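Long-range contacts in hypoxanthine-guanine-xanthine phosphoribosyltransferase (PDB 1HGX), which salvages hypoxanthine, guanine and xanthine by joining each to the phosphoribosyl group of 5-phospho-alpha-D-ribose 1-diphosphate, giving IMP, GMP or XMP: residues A[43-48]-A[100-105]; A[96-101]-A[124-129]. One frame throughout, in Å; residues are numbered along the deposited sequence.

Overall arrangement
Both contacts are pairings within the central, mainly parallel sheet, and both use strand 97-102. Contact 1 pairs it with strand 41-45, and contact 2 pairs it with strand 125-130 on its other flank. Val100 and Val101 belong to both. The centres of the two contacts are about 12 Å apart. A probable hydrogen bond of 2.8 Å joins Ile43 N to Leu99 O. Another, of 2.9 Å, joins Glu102 N to Cys129 O. Ile43 CD1 also packs on Val98 CG1. Contact 1 ends at the GMP pocket, where Asp103 binds the ribose. Contact 2 stands further back. The side chain of Val128 is about 10 Å from the bound GMP. It packs against Ile105 of the pocket.

Contact 1: A[43-48]-A[100-105]; sequences ICVLTG and VVEDII. With 5GP (guanosine-5'-monophosphate), chain C.
Val45 lies over one face of the Glu102 carboxylate, with CB 3.7 Å from OE1. The N-H of Asp103 meets the same OE1 on its anti side, 15° out of the plane. Water 1 can donate to Glu102 OE1 and to Val45 O, linking the two segments. The Glu102 chain bends at chi2 (64°), which brings the carboxylate back toward Val45.

The Asp103 carboxylate turns OD2 to Gly48, whose CA it touches at 3.2 Å. Asp103 OD1 accepts a hydrogen bond from the ribose O2' of GMP at 2.8 Å, from the side of the carboxylate plane opposite water 1. The N-H of Ile104 also reaches OD1, on its anti side, at 2.8 Å. The two donors on OD1 probably restrain the rotation of the carboxylate. The CG2 methyl of Ile104 lies 3.4 Å from C2' of the ribose.

This acidic pair belongs to the phosphoribosyl-binding motif of the type I phosphoribosyltransferases, at the end of a central parallel strand. The loop after strand 41-45 has a cis peptide before Thr47, consistent with the pyrophosphate-binding loop of related enzymes. Thr47 OG1 is hydrogen-bonded to Tyr68 OH of the second subunit, so this loop also meets the dimer interface.

Behind the pocket the strands run parallel. Val101 N donates to Ile43 O at 2.7 Å, and Val45 N donates to Val101 O at 3.1 Å. Val45 CG2 rests on Val100 CG1 on the face covered by helix 109-119. Cys44 and Val101 lie on the other face, where Tyr53 of helix 50-57 packs on both.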
# COMPACT_ATOMS: atom_id res chain seq x y z
N ILE A 43 -4.40 3.50 9.88
CA ILE A 43 -3.10 4.05 9.52
C ILE A 43 -2.09 3.00 9.15
O ILE A 43 -1.85 2.07 9.91
CB ILE A 43 -2.54 4.89 10.68
CG1 ILE A 43 -3.52 6.00 11.04
CG2 ILE A 43 -1.16 5.43 10.32
CD1 ILE A 43 -3.11 6.77 12.26
N CYS A 44 -1.50 3.14 7.98
CA CYS A 44 -0.47 2.22 7.55
C CYS A 44 0.88 2.92 7.72
O CYS A 44 1.08 4.05 7.23
CB CYS A 44 -0.67 1.85 6.08
SG CYS A 44 0.67 0.90 5.36
N VAL A 45 1.79 2.29 8.45
CA VAL A 45 3.13 2.86 8.63
C VAL A 45 3.96 2.31 7.46
O VAL A 45 4.34 1.13 7.44
CB VAL A 45 3.74 2.46 9.99
CG1 VAL A 45 5.13 3.09 10.15
CG2 VAL A 45 2.80 2.89 11.16
N LEU A 46 4.19 3.16 6.47
CA LEU A 46 4.93 2.79 5.26
C LEU A 46 6.41 2.65 5.56
O LEU A 46 6.91 3.30 6.47
CB LEU A 46 4.72 3.85 4.19
CG LEU A 46 3.29 4.01 3.70
CD1 LEU A 46 3.15 5.34 2.98
CD2 LEU A 46 2.91 2.85 2.81
N THR A 47 7.13 1.79 4.83
CA THR A 47 6.61 0.98 3.73
C THR A 47 6.32 -0.46 4.10
O THR A 47 5.35 -1.04 3.63
CB THR A 47 7.66 0.94 2.57
OG1 THR A 47 7.83 2.25 2.03
CG2 THR A 47 7.26 -0.02 1.46
N GLY A 48 7.19 -1.05 4.92
CA GLY A 48 7.07 -2.45 5.32
C GLY A 48 5.70 -3.03 5.59
O GLY A 48 5.40 -4.15 5.18
N VAL A 100 -3.50 1.59 14.25
CA VAL A 100 -2.18 1.74 13.66
C VAL A 100 -1.75 0.37 13.17
O VAL A 100 -1.75 -0.59 13.94
CB VAL A 100 -1.16 2.28 14.70
CG1 VAL A 100 0.23 2.36 14.09
CG2 VAL A 100 -1.59 3.66 15.20
N VAL A 101 -1.43 0.27 11.88
CA VAL A 101 -0.99 -0.99 11.28
C VAL A 101 0.50 -0.92 11.01
O VAL A 101 0.97 -0.16 10.15
CB VAL A 101 -1.77 -1.30 9.98
CG1 VAL A 101 -1.33 -2.66 9.42
CG2 VAL A 101 -3.29 -1.32 10.26
N GLU A 102 1.24 -1.74 11.75
CA GLU A 102 2.69 -1.79 11.69
C GLU A 102 3.20 -3.16 11.23
O GLU A 102 2.46 -4.15 11.26
CB GLU A 102 3.25 -1.43 13.09
CG GLU A 102 4.77 -1.49 13.24
CD GLU A 102 5.52 -0.47 12.38
OE1 GLU A 102 5.49 -0.56 11.14
OE2 GLU A 102 6.17 0.42 12.96
N ASP A 103 4.45 -3.20 10.76
CA ASP A 103 5.05 -4.44 10.31
C ASP A 103 5.67 -5.30 11.42
O ASP A 103 5.31 -6.46 11.57
CB ASP A 103 6.04 -4.22 9.13
CG ASP A 103 7.10 -3.13 9.39
OD1 ASP A 103 7.30 -2.67 10.53
OD2 ASP A 103 7.77 -2.74 8.40
N ILE A 104 6.55 -4.71 12.22
CA ILE A 104 7.19 -5.45 13.30
C ILE A 104 7.60 -4.51 14.43
O ILE A 104 7.98 -3.36 14.19
CB ILE A 104 8.43 -6.25 12.79
CG1 ILE A 104 9.01 -7.13 13.90
CG2 ILE A 104 9.49 -5.31 12.27
CD1 ILE A 104 10.03 -8.11 13.39
N ILE A 105 7.43 -4.97 15.66
CA ILE A 105 7.81 -4.21 16.84
C ILE A 105 9.01 -4.92 17.45
O ILE A 105 8.95 -6.10 17.79
CB ILE A 105 6.64 -4.12 17.84
CG1 ILE A 105 5.53 -3.24 17.23
CG2 ILE A 105 7.12 -3.54 19.18
CD1 ILE A 105 4.31 -3.09 18.09
P 5GP C . 11.80 -0.65 17.32
O1P 5GP C . 10.63 -1.42 17.80
O2P 5GP C . 11.61 0.80 17.42
O3P 5GP C . 13.05 -1.15 17.92
O5' 5GP C . 12.00 -1.08 15.84
C5' 5GP C . 10.96 -1.34 14.90
C4' 5GP C . 11.36 -0.76 13.61
O4' 5GP C . 12.51 -1.39 13.03
C3' 5GP C . 10.25 -0.86 12.60
O3' 5GP C . 10.48 0.21 11.69
C2' 5GP C . 10.63 -2.13 11.94
O2' 5GP C . 10.08 -2.18 10.63
C1' 5GP C . 12.15 -2.17 11.88
N9 5GP C . 12.65 -3.58 12.09
C8 5GP C . 12.77 -4.24 13.30
N7 5GP C . 13.17 -5.49 13.21
C5 5GP C . 13.31 -5.71 11.83
C6 5GP C . 13.59 -6.93 11.14
O6 5GP C . 13.94 -8.00 11.63
N1 5GP C . 13.44 -6.81 9.77
C2 5GP C . 13.07 -5.64 9.11
N2 5GP C . 13.09 -5.66 7.78
N3 5GP C . 12.83 -4.47 9.76
C4 5GP C . 12.94 -4.58 11.13
O HOH W 1 6.71 0.00 8.71

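Contact 2: A[96-101]-A[124-129]; sequences RHVLVV and ASLKVC
Strands 97-101 and 125-129 are parallel neighbours in the central sheet. At the N-terminal start of both strands the His97 ring meets Ser125 and Ala124. Ser125 OG lies at the ring edge, in plane, and shares a 2.7 Å hydrogen bond with ND1. The Ala124 methyl sits over one face, a CH-pi contact with CB 3.9 Å from the ring centroid. With chi1 at 61°, OG stands between the backbone N and carbonyl carbon of its own residue, where it reaches both the ring and water 2. This water donates to Val98 O.

The chain passes from one strand to the other through helix 109-119, forming a beta-alpha-beta crossover. That helix packs on the face carrying Val98, Val100, Leu126 and Val128. Leu126 CD1 rests across Val98 CG1 and Val100 CG2, 3.9 Å from each. The other face holds Leu99 and Lys127 against helix 17-35. There Leu99 CD1 touches CB of both Lys127 and Cys129.

Parallel-sheet backbone bonds run between the strands: Ala124 N to Arg96 O, Val98 N to Ser125 O, Lys127 N to Val98 O at 3.0 Å, Val100 N to Lys127 O, and Cys129 N to Val100 O at 2.8 Å.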
# COMPACT_ATOMS: atom_id res chain seq x y z
N ARG A 96 -11.93 10.36 16.37
CA ARG A 96 -12.07 9.22 15.47
C ARG A 96 -11.49 7.97 16.11
O ARG A 96 -10.65 8.06 17.01
CB ARG A 96 -11.31 9.48 14.18
CG ARG A 96 -11.79 10.69 13.39
CD ARG A 96 -13.12 10.42 12.72
NE ARG A 96 -13.06 9.28 11.81
CZ ARG A 96 -12.73 9.35 10.53
NH1 ARG A 96 -12.40 10.51 9.99
NH2 ARG A 96 -12.76 8.25 9.77
N HIS A 97 -11.96 6.80 15.68
CA HIS A 97 -11.43 5.53 16.18
C HIS A 97 -10.26 5.24 15.25
O HIS A 97 -10.43 5.21 14.03
CB HIS A 97 -12.50 4.43 16.14
CG HIS A 97 -13.63 4.66 17.11
ND1 HIS A 97 -13.53 4.38 18.45
CD2 HIS A 97 -14.85 5.22 16.93
CE1 HIS A 97 -14.64 4.76 19.06
NE2 HIS A 97 -15.46 5.27 18.16
N VAL A 98 -9.07 5.09 15.82
CA VAL A 98 -7.84 4.89 15.05
C VAL A 98 -7.12 3.58 15.31
O VAL A 98 -6.93 3.18 16.46
CB VAL A 98 -6.82 6.03 15.37
CG1 VAL A 98 -5.52 5.85 14.59
CG2 VAL A 98 -7.42 7.40 15.09
N LEU A 99 -6.71 2.94 14.22
CA LEU A 99 -5.93 1.70 14.30
C LEU A 99 -4.60 1.94 13.59
O LEU A 99 -4.57 2.48 12.47
CB LEU A 99 -6.65 0.54 13.63
CG LEU A 99 -5.85 -0.78 13.66
CD1 LEU A 99 -5.79 -1.32 15.08
CD2 LEU A 99 -6.48 -1.80 12.74
N VAL A 100 -3.50 1.59 14.25
CA VAL A 100 -2.18 1.74 13.66
C VAL A 100 -1.75 0.37 13.17
O VAL A 100 -1.75 -0.59 13.94
CB VAL A 100 -1.16 2.28 14.70
CG1 VAL A 100 0.23 2.36 14.09
CG2 VAL A 100 -1.59 3.66 15.20
N VAL A 101 -1.43 0.27 11.88
CA VAL A 101 -0.99 -0.99 11.28
C VAL A 101 0.50 -0.92 11.01
O VAL A 101 0.97 -0.16 10.15
CB VAL A 101 -1.77 -1.30 9.98
CG1 VAL A 101 -1.33 -2.66 9.42
CG2 VAL A 101 -3.29 -1.32 10.26
N ALA A 124 -10.76 9.01 19.55
CA ALA A 124 -11.77 8.39 20.41
C ALA A 124 -11.17 7.11 20.99
O ALA A 124 -11.42 6.75 22.13
CB ALA A 124 -13.02 8.07 19.62
N SER A 125 -10.40 6.41 20.17
CA SER A 125 -9.74 5.20 20.63
C SER A 125 -8.50 5.04 19.78
O SER A 125 -8.44 5.55 18.67
CB SER A 125 -10.66 3.97 20.52
OG SER A 125 -11.07 3.71 19.19
N LEU A 126 -7.52 4.33 20.30
CA LEU A 126 -6.27 4.15 19.60
C LEU A 126 -5.74 2.75 19.93
O LEU A 126 -5.52 2.43 21.10
CB LEU A 126 -5.29 5.24 20.05
CG LEU A 126 -3.85 5.22 19.55
CD1 LEU A 126 -3.79 5.19 18.04
CD2 LEU A 126 -3.13 6.44 20.10
N LYS A 127 -5.62 1.92 18.90
CA LYS A 127 -5.13 0.55 19.04
C LYS A 127 -4.04 0.25 18.03
O LYS A 127 -3.88 0.95 17.02
CB LYS A 127 -6.28 -0.45 18.87
CG LYS A 127 -7.29 -0.40 19.98
CD LYS A 127 -8.34 -1.47 19.83
CE LYS A 127 -9.31 -1.41 20.98
NZ LYS A 127 -10.37 -2.45 20.90
N VAL A 128 -3.29 -0.81 18.30
CA VAL A 128 -2.18 -1.21 17.46
C VAL A 128 -2.36 -2.62 16.93
O VAL A 128 -2.75 -3.52 17.67
CB VAL A 128 -0.83 -1.16 18.27
CG1 VAL A 128 0.34 -1.74 17.43
CG2 VAL A 128 -0.51 0.26 18.66
N CYS A 129 -2.07 -2.77 15.64
CA CYS A 129 -2.13 -4.05 14.95
C CYS A 129 -0.77 -4.24 14.27
O CYS A 129 -0.41 -3.48 13.38
CB CYS A 129 -3.25 -4.06 13.90
SG CYS A 129 -3.30 -5.57 12.91
O HOH W 2 -9.27 2.02 17.85